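Side-chain contacts in putative polyphosphate kinase 2 family protein (Arthrobacter aurescens, PDB 3RHF), which probably transfers phosphate between polyphosphate and nucleotides: residues L80-M83 and G87-G90; D114-K117 and W123-E126; R140-D145 and D169-L174; I181-L186 and E233-E238. One frame throughout, in Å; residues are numbered along the deposited sequence.

Interaction 1. Residues L80-M83 and G87-G90. With PO4 (phosphate ion), chain I.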
loop_
_atom_site.group_PDB
_atom_site.type_symbol
_atom_site.label_atom_id
_atom_site.label_comp_id
_atom_site.label_asym_id
_atom_site.label_seq_id
_atom_site.Cartn_x
_atom_site.Cartn_y
_atom_site.Cartn_z
ATOM N N LEU A 80 -11.570 -0.343 10.706
ATOM C CA LEU A 80 -11.357 -1.577 11.467
ATOM C C LEU A 80 -11.057 -1.367 12.945
ATOM O O LEU A 80 -10.140 -0.640 13.284
ATOM C CB LEU A 80 -10.238 -2.365 10.895
ATOM C CG LEU A 80 -10.579 -2.828 9.504
ATOM C CD1 LEU A 80 -9.245 -3.098 8.786
ATOM C CD2 LEU A 80 -11.475 -4.051 9.550
ATOM N N GLN A 81 -11.830 -2.021 13.807
ATOM C CA GLN A 81 -11.481 -2.149 15.234
ATOM C C GLN A 81 -11.444 -3.607 15.604
ATOM O O GLN A 81 -12.244 -4.414 15.081
ATOM C CB GLN A 81 -12.532 -1.471 16.099
ATOM C CG GLN A 81 -12.643 0.050 15.913
ATOM C CD GLN A 81 -11.575 0.782 16.631
ATOM O OE1 GLN A 81 -11.240 1.894 16.280
ATOM N NE2 GLN A 81 -11.017 0.163 17.633
ATOM N N ALA A 82 -10.524 -3.943 16.507
ATOM C CA ALA A 82 -10.416 -5.280 17.060
ATOM C C ALA A 82 -9.383 -5.333 18.174
ATOM O O ALA A 82 -8.499 -4.519 18.213
ATOM C CB ALA A 82 -10.052 -6.278 15.990
HETATM N N MSE A 83 -9.484 -6.332 19.041
HETATM C CA MSE A 83 -8.472 -6.613 20.040
HETATM C C MSE A 83 -7.192 -7.100 19.352
HETATM O O MSE A 83 -7.244 -7.603 18.210
HETATM C CB MSE A 83 -8.992 -7.709 20.988
HETATM C CG MSE A 83 -10.318 -7.387 21.670
HETATM SE SE MSE A 83 -10.259 -5.786 22.843
HETATM C CE MSE A 83 -8.813 -6.355 24.059
ATOM N N GLY A 87 -6.249 -9.787 14.011
ATOM C CA GLY A 87 -5.887 -9.742 12.606
ATOM C C GLY A 87 -6.234 -8.487 11.819
ATOM O O GLY A 87 -6.446 -8.587 10.614
ATOM N N LYS A 88 -6.269 -7.308 12.451
ATOM C CA LYS A 88 -6.534 -6.071 11.662
ATOM C C LYS A 88 -5.385 -5.857 10.671
ATOM O O LYS A 88 -5.594 -5.570 9.484
ATOM C CB LYS A 88 -6.599 -4.802 12.501
ATOM C CG LYS A 88 -7.641 -4.673 13.551
ATOM C CD LYS A 88 -7.428 -3.348 14.374
ATOM C CE LYS A 88 -6.171 -3.337 15.268
ATOM N NZ LYS A 88 -6.254 -4.293 16.499
ATOM N N GLY A 89 -4.165 -5.969 11.188
ATOM C CA GLY A 89 -2.981 -5.738 10.384
ATOM C C GLY A 89 -3.009 -6.526 9.089
ATOM O O GLY A 89 -2.768 -6.001 8.010
ATOM N N GLY A 90 -3.307 -7.803 9.201
ATOM C CA GLY A 90 -3.341 -8.681 8.062
ATOM C C GLY A 90 -4.468 -8.360 7.114
ATOM O O GLY A 90 -4.318 -8.469 5.911
HETATM P P PO4 I . -3.987 -7.254 15.177
HETATM O O1 PO4 I . -3.118 -7.057 16.467
HETATM O O2 PO4 I . -3.741 -8.779 14.752
HETATM O O3 PO4 I . -5.513 -6.990 15.391
HETATM O O4 PO4 I . -3.482 -6.251 14.092
#

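Interaction 2. Residues D114-K117 and W123-E126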
loop_
_atom_site.group_PDB
_atom_site.type_symbol
_atom_site.label_atom_id
_atom_site.label_comp_id
_atom_site.label_asym_id
_atom_site.label_seq_id
_atom_site.Cartn_x
_atom_site.Cartn_y
_atom_site.Cartn_z
ATOM N N ASP A 114 1.201 14.672 22.039
ATOM C CA ASP A 114 0.855 15.821 22.908
ATOM C C ASP A 114 0.044 16.870 22.100
ATOM O O ASP A 114 -1.054 17.244 22.510
ATOM C CB ASP A 114 2.118 16.444 23.566
ATOM C CG ASP A 114 2.727 15.555 24.731
ATOM O OD1 ASP A 114 1.984 14.852 25.489
ATOM O OD2 ASP A 114 3.978 15.607 24.895
ATOM N N GLU A 115 0.539 17.265 20.922
ATOM C CA GLU A 115 -0.295 18.059 19.998
ATOM C C GLU A 115 -1.708 17.455 19.884
ATOM O O GLU A 115 -2.716 18.125 20.162
ATOM C CB GLU A 115 0.339 18.189 18.618
ATOM C CG GLU A 115 -0.396 19.204 17.730
ATOM C CD GLU A 115 0.097 19.248 16.278
ATOM O OE1 GLU A 115 0.619 18.235 15.776
ATOM O OE2 GLU A 115 -0.078 20.293 15.618
ATOM N N GLU A 116 -1.797 16.180 19.544
ATOM C CA GLU A 116 -3.112 15.563 19.418
ATOM C C GLU A 116 -3.921 15.568 20.716
ATOM O O GLU A 116 -5.133 15.804 20.681
ATOM C CB GLU A 116 -3.017 14.164 18.810
ATOM C CG GLU A 116 -2.440 14.175 17.382
ATOM C CD GLU A 116 -2.094 12.773 16.825
ATOM O OE1 GLU A 116 -2.074 11.775 17.561
ATOM O OE2 GLU A 116 -1.827 12.672 15.624
ATOM N N LYS A 117 -3.279 15.345 21.863
ATOM C CA LYS A 117 -4.040 15.288 23.120
ATOM C C LYS A 117 -4.630 16.681 23.459
ATOM O O LYS A 117 -5.590 16.813 24.243
ATOM C CB LYS A 117 -3.186 14.776 24.303
ATOM C CG LYS A 117 -2.757 13.281 24.240
ATOM C CD LYS A 117 -2.488 12.571 25.595
ATOM C CE LYS A 117 -0.987 12.648 26.113
ATOM N NZ LYS A 117 0.140 12.108 25.187
ATOM N N TRP A 123 -10.039 15.716 15.994
ATOM C CA TRP A 123 -9.238 16.574 15.145
ATOM C C TRP A 123 -8.292 15.697 14.329
ATOM O O TRP A 123 -8.227 15.816 13.115
ATOM C CB TRP A 123 -8.485 17.589 15.982
ATOM C CG TRP A 123 -7.506 18.474 15.265
ATOM C CD1 TRP A 123 -7.799 19.602 14.552
ATOM C CD2 TRP A 123 -6.079 18.357 15.253
ATOM N NE1 TRP A 123 -6.633 20.158 14.044
ATOM C CE2 TRP A 123 -5.573 19.413 14.471
ATOM C CE3 TRP A 123 -5.184 17.444 15.803
ATOM C CZ2 TRP A 123 -4.225 19.609 14.271
ATOM C CZ3 TRP A 123 -3.830 17.627 15.591
ATOM C CH2 TRP A 123 -3.363 18.698 14.823
ATOM N N ARG A 124 -7.594 14.761 14.975
ATOM C CA ARG A 124 -6.613 13.950 14.249
ATOM C C ARG A 124 -7.237 13.001 13.252
ATOM O O ARG A 124 -6.600 12.625 12.283
ATOM C CB ARG A 124 -5.715 13.196 15.208
ATOM C CG ARG A 124 -6.424 12.140 16.041
ATOM C CD ARG A 124 -5.412 11.421 16.863
ATOM N NE ARG A 124 -5.892 10.201 17.483
ATOM C CZ ARG A 124 -5.088 9.174 17.788
ATOM N NH1 ARG A 124 -3.759 9.192 17.507
ATOM N NH2 ARG A 124 -5.608 8.093 18.337
ATOM N N ILE A 125 -8.496 12.660 13.473
ATOM C CA ILE A 125 -9.183 11.754 12.617
ATOM C C ILE A 125 -9.653 12.434 11.339
ATOM O O ILE A 125 -9.477 11.871 10.231
ATOM C CB ILE A 125 -10.403 11.122 13.294
ATOM C CG1 ILE A 125 -10.096 10.612 14.716
ATOM C CG2 ILE A 125 -10.879 9.924 12.427
ATOM C CD1 ILE A 125 -9.046 9.467 14.765
ATOM N N GLU A 126 -10.262 13.618 11.499
ATOM C CA GLU A 126 -10.721 14.460 10.391
ATOM C C GLU A 126 -9.597 14.799 9.434
ATOM O O GLU A 126 -9.836 14.873 8.235
ATOM C CB GLU A 126 -11.315 15.802 10.847
ATOM C CG GLU A 126 -12.527 15.686 11.787
ATOM C CD GLU A 126 -13.739 16.525 11.337
ATOM O OE1 GLU A 126 -14.028 16.557 10.091
ATOM O OE2 GLU A 126 -14.388 17.123 12.241
#

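Interaction 3. Residues R140-D145 and D169-L174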
loop_
_atom_site.group_PDB
_atom_site.type_symbol
_atom_site.label_atom_id
_atom_site.label_comp_id
_atom_site.label_asym_id
_atom_site.label_seq_id
_atom_site.Cartn_x
_atom_site.Cartn_y
_atom_site.Cartn_z
ATOM N N ARG A 140 -7.550 0.987 13.463
ATOM C CA ARG A 140 -8.035 1.742 14.616
ATOM C C ARG A 140 -8.572 3.090 14.146
ATOM O O ARG A 140 -8.313 3.488 13.020
ATOM C CB ARG A 140 -6.974 1.908 15.695
ATOM C CG ARG A 140 -6.438 0.618 16.227
ATOM C CD ARG A 140 -5.321 0.934 17.189
ATOM N NE ARG A 140 -4.767 -0.253 17.809
ATOM C CZ ARG A 140 -3.785 -1.001 17.309
ATOM N NH1 ARG A 140 -3.390 -2.065 18.001
ATOM N NH2 ARG A 140 -3.200 -0.715 16.137
ATOM N N SER A 141 -9.348 3.746 14.996
ATOM C CA SER A 141 -10.133 4.884 14.582
ATOM C C SER A 141 -10.539 5.827 15.729
ATOM O O SER A 141 -9.912 5.860 16.807
ATOM C CB SER A 141 -11.385 4.372 13.913
ATOM O OG SER A 141 -12.302 3.989 14.905
ATOM N N GLN A 142 -11.568 6.622 15.459
ATOM C CA GLN A 142 -12.137 7.529 16.449
ATOM C C GLN A 142 -12.763 6.780 17.650
ATOM O O GLN A 142 -12.871 7.336 18.747
ATOM C CB GLN A 142 -13.172 8.447 15.812
ATOM C CG GLN A 142 -14.419 7.758 15.222
ATOM C CD GLN A 142 -14.238 7.337 13.793
ATOM O OE1 GLN A 142 -13.092 7.233 13.313
ATOM N NE2 GLN A 142 -15.370 7.080 13.083
ATOM N N TYR A 143 -13.124 5.520 17.434
ATOM C CA TYR A 143 -13.695 4.689 18.452
ATOM C C TYR A 143 -12.739 4.362 19.588
ATOM O O TYR A 143 -13.197 4.107 20.713
ATOM C CB TYR A 143 -14.280 3.418 17.824
ATOM C CG TYR A 143 -15.542 3.774 17.047
ATOM C CD1 TYR A 143 -16.756 3.873 17.676
ATOM C CD2 TYR A 143 -15.491 4.063 15.692
ATOM C CE1 TYR A 143 -17.931 4.222 16.956
ATOM C CE2 TYR A 143 -16.634 4.415 14.969
ATOM C CZ TYR A 143 -17.851 4.511 15.612
ATOM O OH TYR A 143 -18.971 4.848 14.884
ATOM N N GLU A 144 -11.436 4.401 19.337
ATOM C CA GLU A 144 -10.489 4.140 20.407
ATOM C C GLU A 144 -10.826 5.014 21.599
ATOM O O GLU A 144 -10.671 4.571 22.774
ATOM C CB GLU A 144 -9.042 4.391 20.000
ATOM C CG GLU A 144 -8.506 3.381 18.997
ATOM C CD GLU A 144 -8.283 2.002 19.592
ATOM O OE1 GLU A 144 -7.324 1.835 20.349
ATOM O OE2 GLU A 144 -9.039 1.065 19.296
ATOM N N ASP A 145 -11.329 6.229 21.305
ATOM C CA ASP A 145 -11.600 7.198 22.354
ATOM C C ASP A 145 -12.886 6.930 23.116
ATOM O O ASP A 145 -13.157 7.634 24.052
ATOM C CB ASP A 145 -11.570 8.603 21.798
ATOM C CG ASP A 145 -10.191 8.986 21.326
ATOM O OD1 ASP A 145 -9.311 9.191 22.195
ATOM O OD2 ASP A 145 -9.978 9.075 20.095
ATOM N N ASP A 169 -22.238 12.513 14.539
ATOM C CA ASP A 169 -22.325 13.775 13.805
ATOM C C ASP A 169 -21.247 13.848 12.758
ATOM O O ASP A 169 -21.526 14.195 11.613
ATOM C CB ASP A 169 -22.181 14.974 14.726
ATOM C CG ASP A 169 -22.165 16.316 13.947
ATOM O OD1 ASP A 169 -23.254 16.784 13.491
ATOM O OD2 ASP A 169 -21.067 16.927 13.776
ATOM N N PHE A 170 -20.037 13.479 13.158
ATOM C CA PHE A 170 -18.910 13.273 12.257
ATOM C C PHE A 170 -19.185 12.304 11.141
ATOM O O PHE A 170 -19.056 12.641 9.937
ATOM C CB PHE A 170 -17.786 12.744 13.060
ATOM C CG PHE A 170 -16.586 12.417 12.305
ATOM C CD1 PHE A 170 -15.930 13.379 11.559
ATOM C CD2 PHE A 170 -16.035 11.179 12.408
ATOM C CE1 PHE A 170 -14.753 13.080 10.888
ATOM C CE2 PHE A 170 -14.842 10.884 11.758
ATOM C CZ PHE A 170 -14.214 11.835 10.989
ATOM N N GLU A 171 -19.584 11.094 11.475
ATOM C CA GLU A 171 -19.879 10.142 10.389
ATOM C C GLU A 171 -20.995 10.680 9.466
ATOM O O GLU A 171 -21.009 10.460 8.274
ATOM C CB GLU A 171 -20.222 8.787 10.982
ATOM C CG GLU A 171 -18.970 8.180 11.583
ATOM C CD GLU A 171 -19.195 6.874 12.358
ATOM O OE1 GLU A 171 -20.365 6.376 12.394
ATOM O OE2 GLU A 171 -18.159 6.363 12.904
ATOM N N SER A 172 -21.941 11.397 10.046
ATOM C CA SER A 172 -23.010 11.975 9.275
ATOM C C SER A 172 -22.480 13.085 8.328
ATOM O O SER A 172 -22.937 13.227 7.200
ATOM C CB SER A 172 -24.099 12.489 10.226
ATOM O OG SER A 172 -24.989 13.312 9.518
ATOM N N ARG A 173 -21.487 13.842 8.764
ATOM C CA ARG A 173 -20.928 14.871 7.901
ATOM C C ARG A 173 -20.206 14.198 6.743
ATOM O O ARG A 173 -20.348 14.611 5.579
ATOM C CB ARG A 173 -20.016 15.812 8.686
ATOM C CG ARG A 173 -20.758 17.026 9.299
ATOM C CD ARG A 173 -20.317 17.428 10.756
ATOM N NE ARG A 173 -18.866 17.414 10.861
ATOM C CZ ARG A 173 -18.165 17.031 11.912
ATOM N NH1 ARG A 173 -18.751 16.653 13.021
ATOM N NH2 ARG A 173 -16.835 17.049 11.842
ATOM N N LEU A 174 -19.439 13.154 7.055
ATOM C CA LEU A 174 -18.656 12.482 6.015
ATOM C C LEU A 174 -19.532 11.855 4.944
ATOM O O LEU A 174 -19.231 11.927 3.759
ATOM C CB LEU A 174 -17.756 11.398 6.584
ATOM C CG LEU A 174 -16.559 11.820 7.413
ATOM C CD1 LEU A 174 -15.796 10.516 7.694
ATOM C CD2 LEU A 174 -15.650 12.890 6.780
#

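Interaction 4. Residues I181-L186 and E233-E238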
loop_
_atom_site.group_PDB
_atom_site.type_symbol
_atom_site.label_atom_id
_atom_site.label_comp_id
_atom_site.label_asym_id
_atom_site.label_seq_id
_atom_site.Cartn_x
_atom_site.Cartn_y
_atom_site.Cartn_z
ATOM N N ILE A 181 -19.251 4.861 4.523
ATOM C CA ILE A 181 -18.459 4.399 5.670
ATOM C C ILE A 181 -18.750 2.969 5.955
ATOM O O ILE A 181 -19.861 2.635 6.306
ATOM C CB ILE A 181 -18.714 5.239 6.981
ATOM C CG1 ILE A 181 -18.271 6.690 6.773
ATOM C CG2 ILE A 181 -18.012 4.579 8.246
ATOM C CD1 ILE A 181 -18.820 7.675 7.847
ATOM N N VAL A 182 -17.732 2.131 5.835
ATOM C CA VAL A 182 -17.839 0.708 6.175
ATOM C C VAL A 182 -17.135 0.391 7.499
ATOM O O VAL A 182 -15.889 0.357 7.534
ATOM C CB VAL A 182 -17.206 -0.151 5.106
ATOM C CG1 VAL A 182 -17.103 -1.553 5.595
ATOM C CG2 VAL A 182 -18.035 -0.092 3.820
ATOM N N LYS A 183 -17.905 0.135 8.565
ATOM C CA LYS A 183 -17.324 -0.098 9.885
ATOM C C LYS A 183 -17.301 -1.603 10.215
ATOM O O LYS A 183 -18.316 -2.294 10.110
ATOM C CB LYS A 183 -18.083 0.669 10.977
ATOM C CG LYS A 183 -18.186 2.170 10.729
ATOM C CD LYS A 183 -18.570 2.991 11.997
ATOM C CE LYS A 183 -20.014 2.747 12.521
ATOM N NZ LYS A 183 -20.746 3.980 13.001
ATOM N N VAL A 184 -16.137 -2.108 10.584
ATOM C CA VAL A 184 -15.971 -3.523 10.824
ATOM C C VAL A 184 -15.322 -3.741 12.176
ATOM O O VAL A 184 -14.299 -3.110 12.535
ATOM C CB VAL A 184 -15.115 -4.172 9.725
ATOM C CG1 VAL A 184 -14.498 -5.435 10.234
ATOM C CG2 VAL A 184 -15.973 -4.423 8.490
HETATM N N MSE A 185 -15.922 -4.629 12.958
HETATM C CA MSE A 185 -15.255 -5.101 14.186
HETATM C C MSE A 185 -14.922 -6.561 14.036
HETATM O O MSE A 185 -15.792 -7.395 13.802
HETATM C CB MSE A 185 -16.101 -4.860 15.403
HETATM C CG MSE A 185 -15.323 -5.124 16.722
HETATM SE SE MSE A 185 -16.041 -6.708 17.677
HETATM C CE MSE A 185 -14.943 -6.599 19.356
ATOM N N LEU A 186 -13.647 -6.868 14.139
ATOM C CA LEU A 186 -13.205 -8.257 14.088
ATOM C C LEU A 186 -13.270 -8.884 15.475
ATOM O O LEU A 186 -12.535 -8.485 16.360
ATOM C CB LEU A 186 -11.754 -8.359 13.574
ATOM C CG LEU A 186 -11.456 -7.718 12.247
ATOM C CD1 LEU A 186 -9.987 -7.887 12.036
ATOM C CD2 LEU A 186 -12.300 -8.364 11.161
ATOM N N GLU A 233 -24.419 0.035 20.451
ATOM C CA GLU A 233 -25.782 0.522 20.708
ATOM C C GLU A 233 -25.833 2.000 20.418
ATOM O O GLU A 233 -26.851 2.507 20.030
ATOM C CB GLU A 233 -26.229 0.295 22.174
ATOM C CG GLU A 233 -26.565 -1.197 22.527
ATOM C CD GLU A 233 -26.790 -1.450 24.053
ATOM O OE1 GLU A 233 -27.166 -0.444 24.729
ATOM O OE2 GLU A 233 -26.592 -2.623 24.540
ATOM N N LYS A 234 -24.733 2.701 20.648
ATOM C CA LYS A 234 -24.731 4.159 20.548
ATOM C C LYS A 234 -24.480 4.656 19.125
ATOM O O LYS A 234 -25.030 5.687 18.769
ATOM C CB LYS A 234 -23.687 4.757 21.504
ATOM C CG LYS A 234 -23.913 4.410 23.016
ATOM C CD LYS A 234 -24.789 5.456 23.740
ATOM C CE LYS A 234 -25.339 4.974 25.082
ATOM N NZ LYS A 234 -26.707 5.543 25.273
ATOM N N THR A 235 -23.682 3.920 18.322
ATOM C CA THR A 235 -23.097 4.448 17.074
ATOM C C THR A 235 -23.324 3.635 15.796
ATOM O O THR A 235 -22.818 4.022 14.725
ATOM C CB THR A 235 -21.574 4.677 17.214
ATOM O OG1 THR A 235 -20.886 3.422 17.398
ATOM C CG2 THR A 235 -21.282 5.597 18.376
ATOM N N SER A 236 -24.089 2.541 15.891
ATOM C CA SER A 236 -24.514 1.819 14.713
ATOM C C SER A 236 -25.799 2.434 14.128
ATOM O O SER A 236 -26.901 2.180 14.599
ATOM C CB SER A 236 -24.725 0.352 15.031
ATOM O OG SER A 236 -25.235 -0.362 13.906
ATOM N N THR A 237 -25.645 3.208 13.054
ATOM C CA THR A 237 -26.748 3.915 12.449
ATOM C C THR A 237 -27.115 3.409 11.050
ATOM O O THR A 237 -26.395 2.625 10.448
ATOM C CB THR A 237 -26.423 5.387 12.408
ATOM O OG1 THR A 237 -25.310 5.611 11.527
ATOM C CG2 THR A 237 -26.080 5.881 13.815
ATOM N N GLU A 238 -28.267 3.840 10.555
ATOM C CA GLU A 238 -28.659 3.567 9.189
ATOM C C GLU A 238 -27.580 4.016 8.156
ATOM O O GLU A 238 -27.294 3.275 7.241
ATOM C CB GLU A 238 -30.041 4.193 8.885
#

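Interaction 1. Residues L80-M83 and G87-G90
K88 reaches from the first turn of helix 88-98 back to the end of strand 75-82, and its ammonium group bridges A82 and a bound phosphate ion. This is a P-loop in a Walker A-like form, as in the P-loop NTPase clan, in which a strand, a glycine-rich turn and a helix start wrap an anion. NZ donates to O of A82 at 2.8 Å, coming from above the carbonyl plane, 48° out of it, and also to O3 of the phosphate at 3.0 Å. Bends at chi3 and chi4 fold the end of the chain back over the phosphate, while the aliphatic part lies against the strand, CG of K88 being 3.8 Å from CB of A82. Backbone N-H groups complete the cradle: N of K88 points almost straight at O3 (170°), N of G89 donates to O4, and T85 N adds another bond. With an alanine in place of K88, O3 would probably lose its ammonium partner and the helix start its tie to A82 O. Further out, Q81 points the other way and is hydrogen-bonded to S141 and E144, which links the strand end to the loop that follows the neighbouring strand 135-139. G87, the N-cap residue, has backbone angles at which a CB would press on the preceding carbonyl, and its N donates to O2 of the phosphate at 2.8 Å.

Interaction 2. Residues D114-K117 and W123-E126
E116 and R124 form the close part of this contact, a salt bridge between the short helices 114-117 and 123-126. OE1 of E116 lies 3.1 Å from NH1 of R124, at the edge of the guanidinium group, but the bond is bent (139°) and meets the oxygen from above the carboxylate plane. The two flat groups stand 66° apart, so they do not pair face to face or side by side. Beneath the charges the aliphatic parts pack as well: CD of R124 lies 4.1 Å from CB of E116. A chi1 of 66° places CG of R124 between its backbone N and carbonyl carbon, and from there the chain runs extended past the glutamate.

On the looser, more exposed side, W123 offers the six-membered end of its indole. CZ3 comes within 4.1 Å of CG of E116, which sits at the ring edge, and CH2 is 3.7 Å from OE2 of E115, approached obliquely. H119, from the turn joining the helices, stacks on the indole. NH1 of R124 also donates to the carbonyl of K110, its stronger partner. The buried arginine thus divides one nitrogen between a backbone oxygen and a carboxylate, which probably helps to offset its charge.

Interaction 3. Residues R140-D145 and D169-L174
The loop that follows strand 135-139 meets helix 157-176 where Q142 and Y143 both reach the carboxylate of E171. OE2 of E171 takes a short bond from OH of Y143, 2.6 Å, on its syn side and 23° out of the carboxylate plane. The same oxygen receives a weak bond from NE2 of Q142 at 2.9 Å, bent to 129°, with the amide plane turned 75° from the carboxylate. Q142 gets there by a bend at chi2, which also brings NE2 to the ring edge of F170, 4.1 Å from CE2.

In this three-layer alpha/beta/alpha fold the contact joins a loop at the C-terminal end of one sheet strand to a helix packed over the sheet. At the start of the loop an ST turn, in which OG of S141 accepts from N of Y143 at 3.1 Å, helps to set the backbone from which the tyrosine projects. The other oxygen of E171, OE1, forms a salt bridge with K183. Replacing E171 by an alanine would probably leave the K183 ammonium without its carboxylate and the Y143 hydroxyl and Q142 amide without the acceptor they share. The tyrosine ring also meets W242 edge-to-face.

Interaction 4. Residues I181-L186 and E233-E238
K183 and T235 make the direct link between strand 179-187 and the end of helix 221-235. Along the strand, I181 comes first; its side chain lies on E171 and T175 of helix 157-176, on the same side of the sheet as the contact. V182 faces the other layer, where it rests on A264 of helix 250-266. K183 then turns back toward the end of helix 221-235. Its NZ donates to O of T235 at 2.7 Å, with a C=O...donor angle of 149° and the nitrogen tilted 31° from the carbonyl plane. CE follows at 3.8 Å from the same oxygen, and NZ is 4.3 Å from CB of T235. CG lies anti to the carbonyl carbon (chi1 -56°), and the chain is bent at chi3 and chi4, which steers the ammonium group onto the carbonyl.

The strand belongs to the parallel sheet of a P-loop-type alpha/beta/alpha sandwich, and T235 closes a helix whose end lies beside helix 157-176 on the K183 side of the sheet: S236 is the first residue to leave helical backbone angles. The buried ammonium of K183 is surrounded by four oxygens, which its three N-H groups must share: besides T235 O these are the carbonyl of A240, Y143 OH and its strongest partner, E171, which probably balances the charge. W242 adds a cation-pi contact.

Further along, V184 packs on V257 and L260 of helix 250-266, and M185 is joined by a backbone hydrogen bond to H243 of the edge strand 242-246. L186 reaches V257 of that same helix and A82 on the neighbouring strand.

Overall arrangement
The four contacts follow one another along the chain, all within one P-loop-type domain. Interactions 1 and 4 share the sheet: strands 75-82 and 179-187 are neighbours, joined by backbone bonds from Q81 to V184 and L186, with the contact centres about 15 Å apart. Interaction 3 lies about 10 Å from interaction 4, centre to centre, and meets it through E171, Y143 and K183; Q81 ties interaction 3 to interaction 1 as well. Interaction 2 is peripheral, about 21 Å from interaction 1 between centres, yet its second helix touches helix 157-176 through E126 and R173. Contacts thus run from the strand leading into the phosphate-binding loop to the helices beside the sheet.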